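Local coordinates for protein LY49A (Mus musculus, PDB 1QO3) that serves natural killer cells as an inhibitory receptor for H-2d class I MHC molecules, restraining lysis, and is represented by its extracellular C-type lectin-like domain, at residues 28-33 with 123-128; 46-51 with 84-89; 53-58 with 91-96; 69-74 with 107-112. The protein carries 1 engineered substitution. All coordinates share one frame; numbering follows the deposited sequence.

Interaction 1: 28-33 with 123-128; sequences FVMDRK and VFICIC
Phe28 and Ile127 face each other as a non-hydrogen-bonded antiparallel pair, their side chains side by side and pointing the same way. With CG of Phe28 anti to the carbonyl carbon (chi1 -66°), the ring turns one face to Ile127, whose CG2 sits above it toward the rim; Phe28 CE2 lies 3.6 Å from both CG1 and CD1 of Ile127. On the face of the sheet that carries Val29 and Cys126, their CB atoms meet at 3.7 Å, and CG2 of Val29 reaches on to Cys128 SG at 3.9 Å, so one valine packs beside two disulfide cysteines, joined to Cys38 and Cys42. The same pair is locked by two backbone bonds, Val29 N to Cys126 O (2.9 Å) and Cys126 N to Val29 O (3.1 Å). Met30 bends at both chi2 and chi3, which brings its CE round to Ile125 CD1, 3.7 Å away. Past the corner at Asp31 the register slips by two residues, a beta bulge, and Lys33 pairs with Phe124 instead. Arg32 also folds back: its guanidinium lies with one face over Val123 O without a hydrogen bond, and a water accepts a hydrogen bond from Ile125 N and a weak one from Arg32 NH1. Lys33 runs out extended past CG, its CD 4.1 Å from Cys126 SG, and its NZ hydrogen-bonds to Thr41 OG1. This antiparallel pairing of an early strand with the last strand, bordered by two disulfides, is the closure that brings the chain ends together in the C-type lectin-like fold.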
loop_
_atom_site.group_PDB
_atom_site.type_symbol
_atom_site.label_atom_id
_atom_site.label_comp_id
_atom_site.label_asym_id
_atom_site.label_seq_id
_atom_site.Cartn_x
_atom_site.Cartn_y
_atom_site.Cartn_z
ATOM N N PHE C 28 22.340 10.672 -11.033
ATOM C CA PHE C 28 21.851 11.984 -10.663
ATOM C C PHE C 28 22.993 12.815 -10.098
ATOM O O PHE C 28 23.481 12.557 -8.993
ATOM C CB PHE C 28 20.723 11.851 -9.637
ATOM C CG PHE C 28 19.480 11.196 -10.188
ATOM C CD1 PHE C 28 19.466 9.838 -10.487
ATOM C CD2 PHE C 28 18.335 11.947 -10.431
ATOM C CE1 PHE C 28 18.322 9.233 -11.021
ATOM C CE2 PHE C 28 17.182 11.356 -10.966
ATOM C CZ PHE C 28 17.178 9.996 -11.261
ATOM N N VAL C 29 23.433 13.790 -10.893
ATOM C CA VAL C 29 24.514 14.698 -10.527
ATOM C C VAL C 29 23.880 15.746 -9.634
ATOM O O VAL C 29 23.158 16.623 -10.120
ATOM C CB VAL C 29 25.098 15.405 -11.774
ATOM C CG1 VAL C 29 26.297 16.259 -11.378
ATOM C CG2 VAL C 29 25.496 14.377 -12.822
ATOM N N MET C 30 24.149 15.668 -8.335
ATOM C CA MET C 30 23.549 16.611 -7.398
ATOM C C MET C 30 24.057 18.065 -7.446
ATOM O O MET C 30 23.363 18.965 -6.972
ATOM C CB MET C 30 23.625 16.046 -5.976
ATOM C CG MET C 30 23.019 14.638 -5.835
ATOM S SD MET C 30 21.340 14.423 -6.501
ATOM C CE MET C 30 20.321 15.038 -5.128
ATOM N N ASP C 31 25.244 18.303 -8.007
ATOM C CA ASP C 31 25.762 19.679 -8.139
ATOM C C ASP C 31 24.925 20.335 -9.236
ATOM O O ASP C 31 25.178 20.114 -10.423
ATOM C CB ASP C 31 27.225 19.705 -8.612
ATOM C CG ASP C 31 28.228 19.419 -7.504
ATOM O OD1 ASP C 31 27.824 19.298 -6.324
ATOM O OD2 ASP C 31 29.436 19.325 -7.830
ATOM N N ARG C 32 23.936 21.131 -8.852
ATOM C CA ARG C 32 23.078 21.787 -9.825
ATOM C C ARG C 32 23.846 22.524 -10.923
ATOM O O ARG C 32 24.839 23.193 -10.660
ATOM C CB ARG C 32 22.118 22.734 -9.105
ATOM C CG ARG C 32 20.937 22.004 -8.477
ATOM C CD ARG C 32 20.750 22.308 -6.994
ATOM N NE ARG C 32 20.123 23.601 -6.709
ATOM C CZ ARG C 32 18.948 24.007 -7.190
ATOM N NH1 ARG C 32 18.244 23.232 -8.008
ATOM N NH2 ARG C 32 18.456 25.185 -6.826
ATOM N N LYS C 33 23.386 22.382 -12.162
ATOM C CA LYS C 33 24.037 23.035 -13.293
ATOM C C LYS C 33 23.049 23.497 -14.353
ATOM O O LYS C 33 21.873 23.121 -14.341
ATOM C CB LYS C 33 25.046 22.086 -13.942
ATOM C CG LYS C 33 26.203 21.709 -13.035
ATOM C CD LYS C 33 26.999 20.549 -13.598
ATOM C CE LYS C 33 28.050 20.082 -12.608
ATOM N NZ LYS C 33 28.707 18.836 -13.086
ATOM N N VAL C 123 19.892 26.427 -12.874
ATOM C CA VAL C 123 20.624 25.263 -12.407
ATOM C C VAL C 123 19.776 24.251 -11.653
ATOM O O VAL C 123 19.104 24.579 -10.671
ATOM C CB VAL C 123 21.849 25.678 -11.529
ATOM C CG1 VAL C 123 22.779 26.563 -12.335
ATOM C CG2 VAL C 123 21.396 26.418 -10.274
ATOM N N PHE C 124 19.803 23.017 -12.154
ATOM C CA PHE C 124 19.071 21.906 -11.563
ATOM C C PHE C 124 19.924 20.651 -11.647
ATOM O O PHE C 124 20.891 20.592 -12.414
ATOM C CB PHE C 124 17.761 21.642 -12.311
ATOM C CG PHE C 124 16.785 22.782 -12.258
ATOM C CD1 PHE C 124 16.906 23.859 -13.131
ATOM C CD2 PHE C 124 15.747 22.783 -11.323
ATOM C CE1 PHE C 124 16.000 24.928 -13.073
ATOM C CE2 PHE C 124 14.835 23.846 -11.257
ATOM C CZ PHE C 124 14.963 24.924 -12.136
ATOM N N ILE C 125 19.555 19.650 -10.851
ATOM C CA ILE C 125 20.228 18.355 -10.839
ATOM C C ILE C 125 20.293 17.849 -12.283
ATOM O O ILE C 125 19.432 18.196 -13.095
ATOM C CB ILE C 125 19.402 17.343 -10.009
ATOM C CG1 ILE C 125 19.442 17.730 -8.525
ATOM C CG2 ILE C 125 19.897 15.931 -10.246
ATOM C CD1 ILE C 125 18.401 16.998 -7.680
ATOM N N CYS C 126 21.305 17.047 -12.608
ATOM C CA CYS C 126 21.418 16.484 -13.956
ATOM C C CYS C 126 21.114 14.997 -13.918
ATOM O O CYS C 126 21.580 14.307 -13.014
ATOM C CB CYS C 126 22.839 16.572 -14.502
ATOM S SG CYS C 126 23.723 18.143 -14.424
ATOM N N ILE C 127 20.349 14.491 -14.882
ATOM C CA ILE C 127 20.125 13.054 -14.933
ATOM C C ILE C 127 20.910 12.552 -16.151
ATOM O O ILE C 127 20.587 12.906 -17.287
ATOM C CB ILE C 127 18.644 12.654 -15.122
ATOM C CG1 ILE C 127 17.783 13.193 -13.981
ATOM C CG2 ILE C 127 18.533 11.129 -15.131
ATOM C CD1 ILE C 127 16.313 12.797 -14.113
ATOM N N CYS C 128 21.958 11.766 -15.912
ATOM C CA CYS C 128 22.765 11.214 -17.002
ATOM C C CYS C 128 22.363 9.751 -17.230
ATOM O O CYS C 128 22.196 8.989 -16.280
ATOM C CB CYS C 128 24.263 11.292 -16.676
ATOM S SG CYS C 128 24.979 12.958 -16.389
HETATM O O HOH W 1 17.415 20.452 -8.981
#

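Interaction 2: 46-51 with 84-89; sequences SLSLLK and AWIDNR
Lys51 and Trp85 are the closest backbone pair, their CA atoms 6.4 Å apart with no ladder between the segments; the chain reverses in a type I turn from Trp85 to Asn88, toward which the Lys51 side chain extends. The lysine is fully extended, CG anti to the backbone N (chi1 176°) and every later torsion near 180°, and this straight rod carries its charge past the indole into the turn. On the way its CG rests over one face of the Trp85 ring toward the rim, 3.6 Å from Trp85 CE3, and its CE passes near Trp85 CB. At the far end Lys51 NZ is gripped by several oxygens. It makes a salt bridge to Asp87 OD2 (2.8 Å) through the syn lone pair, with a weaker bond to OD1 of the same carboxylate, and binds Arg89 O (2.9 Å) from well above the carbonyl plane; Pro90 O is a further acceptor. Asp87 in turn is held by the turn itself, since OD1 accepts from Arg89 N in an Asx turn, and its side chain crosses the lysine at about a right angle. Ile86 meets the residues of strand 48-49: its CG2 lies 3.3 Å from Ser48 OG, and its CD1 approaches Leu49 CB at 4.1 Å. The contact thus joins the end of strand 82-85 and the turn after it to strand 48-49 and the residues that follow. Strand 48-49 itself pairs with strand 124-131, Leu50 bonds through its backbone to Gly73 and Ile127, and Leu49 and Ile86 both lean on helix 35-44, through Cys38 and Lys39 respectively.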
loop_
_atom_site.group_PDB
_atom_site.type_symbol
_atom_site.label_atom_id
_atom_site.label_comp_id
_atom_site.label_asym_id
_atom_site.label_seq_id
_atom_site.Cartn_x
_atom_site.Cartn_y
_atom_site.Cartn_z
ATOM N N SER C 46 31.412 10.098 -20.402
ATOM C CA SER C 46 31.075 9.179 -21.482
ATOM C C SER C 46 29.618 8.757 -21.390
ATOM O O SER C 46 29.235 7.689 -21.878
ATOM C CB SER C 46 31.988 7.949 -21.437
ATOM O OG SER C 46 33.354 8.338 -21.455
ATOM N N LEU C 47 28.806 9.596 -20.752
ATOM C CA LEU C 47 27.378 9.317 -20.617
ATOM C C LEU C 47 26.608 10.327 -21.449
ATOM O O LEU C 47 27.199 11.075 -22.223
ATOM C CB LEU C 47 26.949 9.393 -19.154
ATOM C CG LEU C 47 27.695 8.404 -18.253
ATOM C CD1 LEU C 47 27.198 8.520 -16.814
ATOM C CD2 LEU C 47 27.482 6.996 -18.782
ATOM N N SER C 48 25.293 10.366 -21.286
ATOM C CA SER C 48 24.478 11.280 -22.067
ATOM C C SER C 48 23.308 11.836 -21.258
ATOM O O SER C 48 22.697 11.111 -20.475
ATOM C CB SER C 48 23.953 10.544 -23.304
ATOM O OG SER C 48 23.162 11.402 -24.096
ATOM N N LEU C 49 22.997 13.118 -21.445
ATOM C CA LEU C 49 21.879 13.722 -20.727
ATOM C C LEU C 49 20.662 12.871 -21.095
ATOM O O LEU C 49 20.331 12.714 -22.270
ATOM C CB LEU C 49 21.692 15.181 -21.153
ATOM C CG LEU C 49 20.896 16.123 -20.240
ATOM C CD1 LEU C 49 21.321 15.955 -18.782
ATOM C CD2 LEU C 49 21.123 17.565 -20.698
ATOM N N LEU C 50 20.005 12.327 -20.073
ATOM C CA LEU C 50 18.876 11.423 -20.247
ATOM C C LEU C 50 17.883 11.637 -21.371
ATOM O O LEU C 50 17.341 12.726 -21.556
ATOM C CB LEU C 50 18.076 11.307 -18.944
ATOM C CG LEU C 50 16.910 10.314 -19.027
ATOM C CD1 LEU C 50 17.464 8.910 -19.250
ATOM C CD2 LEU C 50 16.082 10.352 -17.753
ATOM N N LYS C 51 17.647 10.565 -22.116
ATOM C CA LYS C 51 16.651 10.566 -23.172
ATOM C C LYS C 51 15.615 9.543 -22.709
ATOM O O LYS C 51 15.949 8.378 -22.490
ATOM C CB LYS C 51 17.239 10.113 -24.506
ATOM C CG LYS C 51 16.174 10.022 -25.588
ATOM C CD LYS C 51 16.736 9.596 -26.930
ATOM C CE LYS C 51 15.648 9.599 -27.999
ATOM N NZ LYS C 51 16.204 9.245 -29.339
ATOM N N ALA C 84 13.932 18.683 -29.618
ATOM C CA ALA C 84 14.667 17.505 -30.061
ATOM C C ALA C 84 15.389 16.879 -28.882
ATOM O O ALA C 84 15.809 17.583 -27.953
ATOM C CB ALA C 84 15.670 17.891 -31.138
ATOM N N TRP C 85 15.532 15.557 -28.913
ATOM C CA TRP C 85 16.232 14.872 -27.838
ATOM C C TRP C 85 17.735 15.049 -28.023
ATOM O O TRP C 85 18.187 15.526 -29.063
ATOM C CB TRP C 85 15.854 13.390 -27.790
ATOM C CG TRP C 85 14.464 13.172 -27.282
ATOM C CD1 TRP C 85 13.325 13.054 -28.027
ATOM C CD2 TRP C 85 14.051 13.121 -25.911
ATOM N NE1 TRP C 85 12.228 12.936 -27.205
ATOM C CE2 TRP C 85 12.646 12.973 -25.901
ATOM C CE3 TRP C 85 14.732 13.189 -24.688
ATOM C CZ2 TRP C 85 11.907 12.892 -24.714
ATOM C CZ3 TRP C 85 13.995 13.110 -23.506
ATOM C CH2 TRP C 85 12.599 12.962 -23.530
ATOM N N ILE C 86 18.494 14.669 -27.003
ATOM C CA ILE C 86 19.945 14.807 -27.005
ATOM C C ILE C 86 20.646 14.229 -28.244
ATOM O O ILE C 86 21.645 14.778 -28.701
ATOM C CB ILE C 86 20.547 14.173 -25.708
ATOM C CG1 ILE C 86 21.923 14.769 -25.418
ATOM C CG2 ILE C 86 20.627 12.660 -25.843
ATOM C CD1 ILE C 86 21.882 16.253 -25.094
ATOM N N ASP C 87 20.121 13.139 -28.790
ATOM C CA ASP C 87 20.726 12.514 -29.963
ATOM C C ASP C 87 20.081 12.949 -31.278
ATOM O O ASP C 87 20.404 12.416 -32.338
ATOM C CB ASP C 87 20.654 10.985 -29.843
ATOM C CG ASP C 87 19.233 10.475 -29.695
ATOM O OD1 ASP C 87 18.295 11.296 -29.773
ATOM O OD2 ASP C 87 19.048 9.256 -29.504
ATOM N N ASN C 88 19.173 13.915 -31.211
ATOM C CA ASN C 88 18.501 14.405 -32.410
ATOM C C ASN C 88 17.725 13.291 -33.109
ATOM O O ASN C 88 17.547 13.310 -34.327
ATOM C CB ASN C 88 19.522 15.012 -33.383
ATOM C CG ASN C 88 20.227 16.231 -32.806
ATOM O OD1 ASN C 88 19.589 17.241 -32.502
ATOM N ND2 ASN C 88 21.546 16.142 -32.651
ATOM N N ARG C 89 17.267 12.320 -32.329
ATOM C CA ARG C 89 16.500 11.202 -32.862
ATOM C C ARG C 89 15.168 11.115 -32.128
ATOM O O ARG C 89 15.075 11.443 -30.942
ATOM C CB ARG C 89 17.274 9.896 -32.688
ATOM C CG ARG C 89 18.580 9.852 -33.461
ATOM C CD ARG C 89 19.428 8.659 -33.054
ATOM N NE ARG C 89 18.682 7.406 -33.097
ATOM C CZ ARG C 89 19.183 6.230 -32.732
ATOM N NH1 ARG C 89 20.436 6.143 -32.302
ATOM N NH2 ARG C 89 18.434 5.136 -32.800
#

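Interaction 3: 53-58 with 91-96; sequences DDEDEL and SKLALN
Leu93 drives its CD1 methyl against the start of helix 55-64, meeting Asp54 C and Glu55 N, both at 3.6 Å. CG anti to the backbone N (chi1 -175°) swings the side chain toward the helix, and chi2 of 73° sets CD1 there. Glu55 and Leu58 each cross the leucine at about a right angle: the bent chain of Glu55 lays its CD 3.7 Å from Leu93 CD1, while Leu58 CD2 comes to 4.2 Å from the same methyl. Beside this packing round the Leu93 methyl, Asp53 O faces the opposite loop, with Lys92 CB at 3.1 Å and Ser91 OG at 3.4 Å. Two waters bridge the segments, one donating to Asp53 O and accepting from Lys92 N, the other accepting from Glu55 N and weakly donating to Lys92 O. Ser91 OG receives Leu93 N in an ST turn and also bonds to Ile52 O. Asp53 sends its carboxylate away, to salt bridges with Lys24 and Arg131. The helix start is fixed by Asp54, whose OD1 accepts from Glu57 N (2.7 Å), a side-chain N-cap. The arrangement is that of a capped helix N-terminus packed on the long loop between strands 82-85 and 107-110 of the C-type lectin-like domain.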
loop_
_atom_site.group_PDB
_atom_site.type_symbol
_atom_site.label_atom_id
_atom_site.label_comp_id
_atom_site.label_asym_id
_atom_site.label_seq_id
_atom_site.Cartn_x
_atom_site.Cartn_y
_atom_site.Cartn_z
ATOM N N ASP C 53 12.935 7.028 -23.379
ATOM C CA ASP C 53 12.547 6.236 -24.542
ATOM C C ASP C 53 11.085 5.837 -24.723
ATOM O O ASP C 53 10.651 5.589 -25.851
ATOM C CB ASP C 53 13.428 4.984 -24.616
ATOM C CG ASP C 53 14.910 5.306 -24.484
ATOM O OD1 ASP C 53 15.386 6.252 -25.148
ATOM O OD2 ASP C 53 15.606 4.613 -23.715
ATOM N N ASP C 54 10.325 5.757 -23.637
ATOM C CA ASP C 54 8.917 5.385 -23.741
ATOM C C ASP C 54 8.103 5.750 -22.501
ATOM O O ASP C 54 8.653 6.193 -21.494
ATOM C CB ASP C 54 8.783 3.878 -24.040
ATOM C CG ASP C 54 9.562 3.004 -23.065
ATOM O OD1 ASP C 54 9.333 3.091 -21.836
ATOM O OD2 ASP C 54 10.406 2.213 -23.537
ATOM N N GLU C 55 6.789 5.569 -22.589
ATOM C CA GLU C 55 5.889 5.873 -21.482
ATOM C C GLU C 55 6.230 5.041 -20.245
ATOM O O GLU C 55 6.190 5.550 -19.123
ATOM C CB GLU C 55 4.432 5.617 -21.894
ATOM C CG GLU C 55 3.883 6.595 -22.933
ATOM C CD GLU C 55 3.453 7.943 -22.343
ATOM O OE1 GLU C 55 3.399 8.075 -21.096
ATOM O OE2 GLU C 55 3.157 8.870 -23.137
ATOM N N ASP C 56 6.557 3.767 -20.445
ATOM C CA ASP C 56 6.902 2.895 -19.320
ATOM C C ASP C 56 8.108 3.418 -18.532
ATOM O O ASP C 56 8.089 3.445 -17.297
ATOM C CB ASP C 56 7.201 1.471 -19.796
ATOM C CG ASP C 56 5.985 0.775 -20.406
ATOM O OD1 ASP C 56 4.835 1.082 -20.013
ATOM O OD2 ASP C 56 6.191 -0.103 -21.268
ATOM N N GLU C 57 9.157 3.830 -19.238
ATOM C CA GLU C 57 10.342 4.337 -18.562
ATOM C C GLU C 57 9.982 5.597 -17.774
ATOM O O GLU C 57 10.416 5.764 -16.637
ATOM C CB GLU C 57 11.468 4.627 -19.574
ATOM C CG GLU C 57 12.683 5.313 -18.950
ATOM C CD GLU C 57 13.828 5.542 -19.926
ATOM O OE1 GLU C 57 13.582 5.635 -21.148
ATOM O OE2 GLU C 57 14.977 5.646 -19.462
ATOM N N LEU C 58 9.183 6.477 -18.375
ATOM C CA LEU C 58 8.767 7.707 -17.701
ATOM C C LEU C 58 7.994 7.385 -16.425
ATOM O O LEU C 58 8.206 8.001 -15.371
ATOM C CB LEU C 58 7.878 8.544 -18.622
ATOM C CG LEU C 58 7.243 9.771 -17.953
ATOM C CD1 LEU C 58 8.347 10.674 -17.408
ATOM C CD2 LEU C 58 6.362 10.528 -18.955
ATOM N N SER C 91 11.665 9.612 -30.295
ATOM C CA SER C 91 11.473 8.750 -29.141
ATOM C C SER C 91 10.062 8.180 -29.177
ATOM O O SER C 91 9.135 8.849 -29.633
ATOM C CB SER C 91 11.670 9.544 -27.850
ATOM O OG SER C 91 11.246 8.791 -26.728
ATOM N N LYS C 92 9.899 6.952 -28.689
ATOM C CA LYS C 92 8.593 6.302 -28.671
ATOM C C LYS C 92 7.618 7.054 -27.776
ATOM O O LYS C 92 6.403 6.897 -27.900
ATOM C CB LYS C 92 8.723 4.854 -28.184
ATOM C CG LYS C 92 9.509 3.929 -29.112
ATOM C CD LYS C 92 8.796 3.708 -30.441
ATOM C CE LYS C 92 7.446 3.014 -30.253
ATOM N NZ LYS C 92 6.733 2.788 -31.552
ATOM N N LEU C 93 8.155 7.868 -26.873
ATOM C CA LEU C 93 7.340 8.649 -25.952
ATOM C C LEU C 93 6.502 9.680 -26.705
ATOM O O LEU C 93 7.043 10.592 -27.341
ATOM C CB LEU C 93 8.236 9.368 -24.941
ATOM C CG LEU C 93 7.533 10.146 -23.828
ATOM C CD1 LEU C 93 6.951 9.159 -22.829
ATOM C CD2 LEU C 93 8.514 11.088 -23.139
ATOM N N ALA C 94 5.181 9.532 -26.629
ATOM C CA ALA C 94 4.260 10.450 -27.292
ATOM C C ALA C 94 4.159 11.732 -26.475
ATOM O O ALA C 94 3.337 11.845 -25.560
ATOM C CB ALA C 94 2.882 9.805 -27.432
ATOM N N LEU C 95 4.999 12.701 -26.811
ATOM C CA LEU C 95 5.018 13.962 -26.091
ATOM C C LEU C 95 4.496 15.100 -26.958
ATOM O O LEU C 95 4.870 15.226 -28.125
ATOM C CB LEU C 95 6.450 14.261 -25.634
ATOM C CG LEU C 95 6.712 15.441 -24.695
ATOM C CD1 LEU C 95 5.978 15.247 -23.373
ATOM C CD2 LEU C 95 8.208 15.550 -24.456
ATOM N N ASN C 96 3.618 15.920 -26.391
ATOM C CA ASN C 96 3.076 17.058 -27.121
ATOM C C ASN C 96 4.007 18.250 -26.916
ATOM O O ASN C 96 3.827 19.043 -25.990
ATOM C CB ASN C 96 1.678 17.419 -26.616
ATOM C CG ASN C 96 1.019 18.499 -27.460
ATOM O OD1 ASN C 96 0.462 19.462 -26.934
ATOM N ND2 ASN C 96 1.080 18.337 -28.783
HETATM O O HOH W 2 12.266 5.305 -27.931
HETATM O O HOH W 3 5.651 4.923 -25.221
#

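Interaction 4: 69-74 with 107-112; sequences SCWVGL and CMLLSK
Cys70 O takes the shortest polar bond here, from Leu110 N at 2.7 Å, and also receives the CA-H of Leu109; Cys70 N answers to Leu110 O (2.8 Å). Further along, Val72 N binds Met108 O, and Met108 N binds Leu74 O beyond the inverse gamma turn centred on Gly73. Trp71 and Leu109 form the intervening non-hydrogen-bonded pair, their side chains crossing at a slant. Leu109 sets its CD2 over one face of the Trp71 indole, 3.5 Å from the centroid of its six-membered ring, a CH-pi contact. Trp71 CZ3 also meets Cys107 CB at 3.3 Å, with Cys107 SG farther off above the ring, while Met108 O lies at the ring edge. The indole is fixed further by Trp71 NE1 bonding to Gln122 O and by edge-to-face contacts with Trp35 and Phe124. Away from the tryptophan, Leu74 and Met108 run side by side, with Leu74 CD2 3.5 Å from Met108 CE; Met108 bends at chi2 and chi3 (60° and 76°) to bring that methyl back. Val72 CG1 meets Leu110 CB at 3.6 Å, the two side chains nearly perpendicular. Such a buried antiparallel pair, with Cys107 disulfide-bonded to Cys120, belongs to the sheet core of the C-type lectin-like fold.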
loop_
_atom_site.group_PDB
_atom_site.type_symbol
_atom_site.label_atom_id
_atom_site.label_comp_id
_atom_site.label_asym_id
_atom_site.label_seq_id
_atom_site.Cartn_x
_atom_site.Cartn_y
_atom_site.Cartn_z
ATOM N N SER C 69 12.846 19.485 -9.700
ATOM C CA SER C 69 13.124 19.132 -11.076
ATOM C C SER C 69 14.584 18.779 -11.381
ATOM O O SER C 69 15.502 19.147 -10.650
ATOM C CB SER C 69 12.647 20.273 -11.966
ATOM O OG SER C 69 11.328 20.648 -11.595
ATOM N N CYS C 70 14.768 18.049 -12.475
ATOM C CA CYS C 70 16.080 17.621 -12.941
ATOM C C CYS C 70 16.153 17.842 -14.450
ATOM O O CYS C 70 15.199 17.530 -15.177
ATOM C CB CYS C 70 16.287 16.124 -12.672
ATOM S SG CYS C 70 16.105 15.607 -10.957
ATOM N N TRP C 71 17.277 18.372 -14.919
ATOM C CA TRP C 71 17.481 18.585 -16.354
ATOM C C TRP C 71 17.553 17.229 -17.079
ATOM O O TRP C 71 18.189 16.290 -16.586
ATOM C CB TRP C 71 18.793 19.349 -16.591
ATOM C CG TRP C 71 18.717 20.852 -16.406
ATOM C CD1 TRP C 71 19.620 21.641 -15.751
ATOM C CD2 TRP C 71 17.731 21.741 -16.951
ATOM N NE1 TRP C 71 19.263 22.966 -15.856
ATOM C CE2 TRP C 71 18.108 23.056 -16.588
ATOM C CE3 TRP C 71 16.568 21.556 -17.713
ATOM C CZ2 TRP C 71 17.361 24.182 -16.957
ATOM C CZ3 TRP C 71 15.822 22.672 -18.083
ATOM C CH2 TRP C 71 16.225 23.974 -17.703
ATOM N N VAL C 72 16.879 17.120 -18.225
ATOM C CA VAL C 72 16.912 15.903 -19.037
ATOM C C VAL C 72 17.348 16.287 -20.454
ATOM O O VAL C 72 17.362 17.468 -20.798
ATOM C CB VAL C 72 15.539 15.159 -19.068
ATOM C CG1 VAL C 72 15.315 14.447 -17.744
ATOM C CG2 VAL C 72 14.409 16.131 -19.333
ATOM N N GLY C 73 17.716 15.297 -21.265
ATOM C CA GLY C 73 18.199 15.568 -22.612
ATOM C C GLY C 73 17.179 15.925 -23.681
ATOM O O GLY C 73 17.118 15.281 -24.724
ATOM N N LEU C 74 16.384 16.958 -23.432
ATOM C CA LEU C 74 15.371 17.400 -24.384
ATOM C C LEU C 74 15.393 18.920 -24.394
ATOM O O LEU C 74 15.233 19.557 -23.350
ATOM C CB LEU C 74 13.988 16.903 -23.958
ATOM C CG LEU C 74 12.805 17.362 -24.814
ATOM C CD1 LEU C 74 12.974 16.850 -26.237
ATOM C CD2 LEU C 74 11.509 16.853 -24.209
ATOM N N CYS C 107 14.424 24.528 -22.385
ATOM C CA CYS C 107 15.025 23.261 -21.954
ATOM C C CYS C 107 14.030 22.461 -21.110
ATOM O O CYS C 107 13.196 23.039 -20.414
ATOM C CB CYS C 107 16.329 23.535 -21.189
ATOM S SG CYS C 107 17.707 23.972 -22.308
ATOM N N MET C 108 14.115 21.133 -21.171
ATOM C CA MET C 108 13.177 20.273 -20.455
ATOM C C MET C 108 13.617 19.747 -19.086
ATOM O O MET C 108 14.713 19.206 -18.924
ATOM C CB MET C 108 12.792 19.090 -21.351
ATOM C CG MET C 108 11.446 18.480 -21.017
ATOM S SD MET C 108 10.090 19.679 -21.187
ATOM C CE MET C 108 9.923 19.727 -22.974
ATOM N N LEU C 109 12.728 19.900 -18.111
ATOM C CA LEU C 109 12.952 19.451 -16.741
ATOM C C LEU C 109 12.064 18.255 -16.425
ATOM O O LEU C 109 10.916 18.203 -16.876
ATOM C CB LEU C 109 12.600 20.565 -15.754
ATOM C CG LEU C 109 13.503 21.789 -15.682
ATOM C CD1 LEU C 109 12.776 22.927 -14.981
ATOM C CD2 LEU C 109 14.785 21.409 -14.954
ATOM N N LEU C 110 12.593 17.299 -15.657
ATOM C CA LEU C 110 11.817 16.132 -15.235
ATOM C C LEU C 110 11.618 16.195 -13.726
ATOM O O LEU C 110 12.563 16.423 -12.963
ATOM C CB LEU C 110 12.520 14.807 -15.572
ATOM C CG LEU C 110 11.867 13.574 -14.907
ATOM C CD1 LEU C 110 10.488 13.304 -15.510
ATOM C CD2 LEU C 110 12.746 12.350 -15.066
ATOM N N SER C 111 10.381 16.008 -13.297
ATOM C CA SER C 111 10.071 16.005 -11.872
ATOM C C SER C 111 9.136 14.832 -11.624
ATOM O O SER C 111 8.589 14.255 -12.560
ATOM C CB SER C 111 9.388 17.307 -11.452
ATOM O OG SER C 111 8.061 17.363 -11.943
ATOM N N LYS C 112 8.968 14.488 -10.353
ATOM C CA LYS C 112 8.105 13.397 -9.923
ATOM C C LYS C 112 6.724 13.452 -10.572
ATOM O O LYS C 112 6.108 12.423 -10.845
ATOM C CB LYS C 112 7.953 13.454 -8.398
ATOM C CG LYS C 112 6.852 12.562 -7.827
ATOM C CD LYS C 112 6.792 12.663 -6.308
ATOM C CE LYS C 112 5.692 11.774 -5.745
ATOM N NZ LYS C 112 5.673 11.732 -4.247
#

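Strand 70-77 is the hub of the group: it pairs in parallel with strand 124-131 of interaction 1, and antiparallel with strand 107-110 in interaction 4 and with strand 82-85 of interaction 2. The centres of interactions 1 and 4 lie about 10 Å apart, those of 2 and 4 about 12 Å, whereas the centres of interactions 1 and 3 are about 21 Å apart and the two do not touch. Interaction 1 closes a loop of the chain within which the other three are nested, while 2, 3 and 4 cross one another, their first segments preceding all their second ones. A central sheet thus ties chain-distant strands into one compact lectin-like domain, with interaction 3 fastening helix 55-64 to a surface loop.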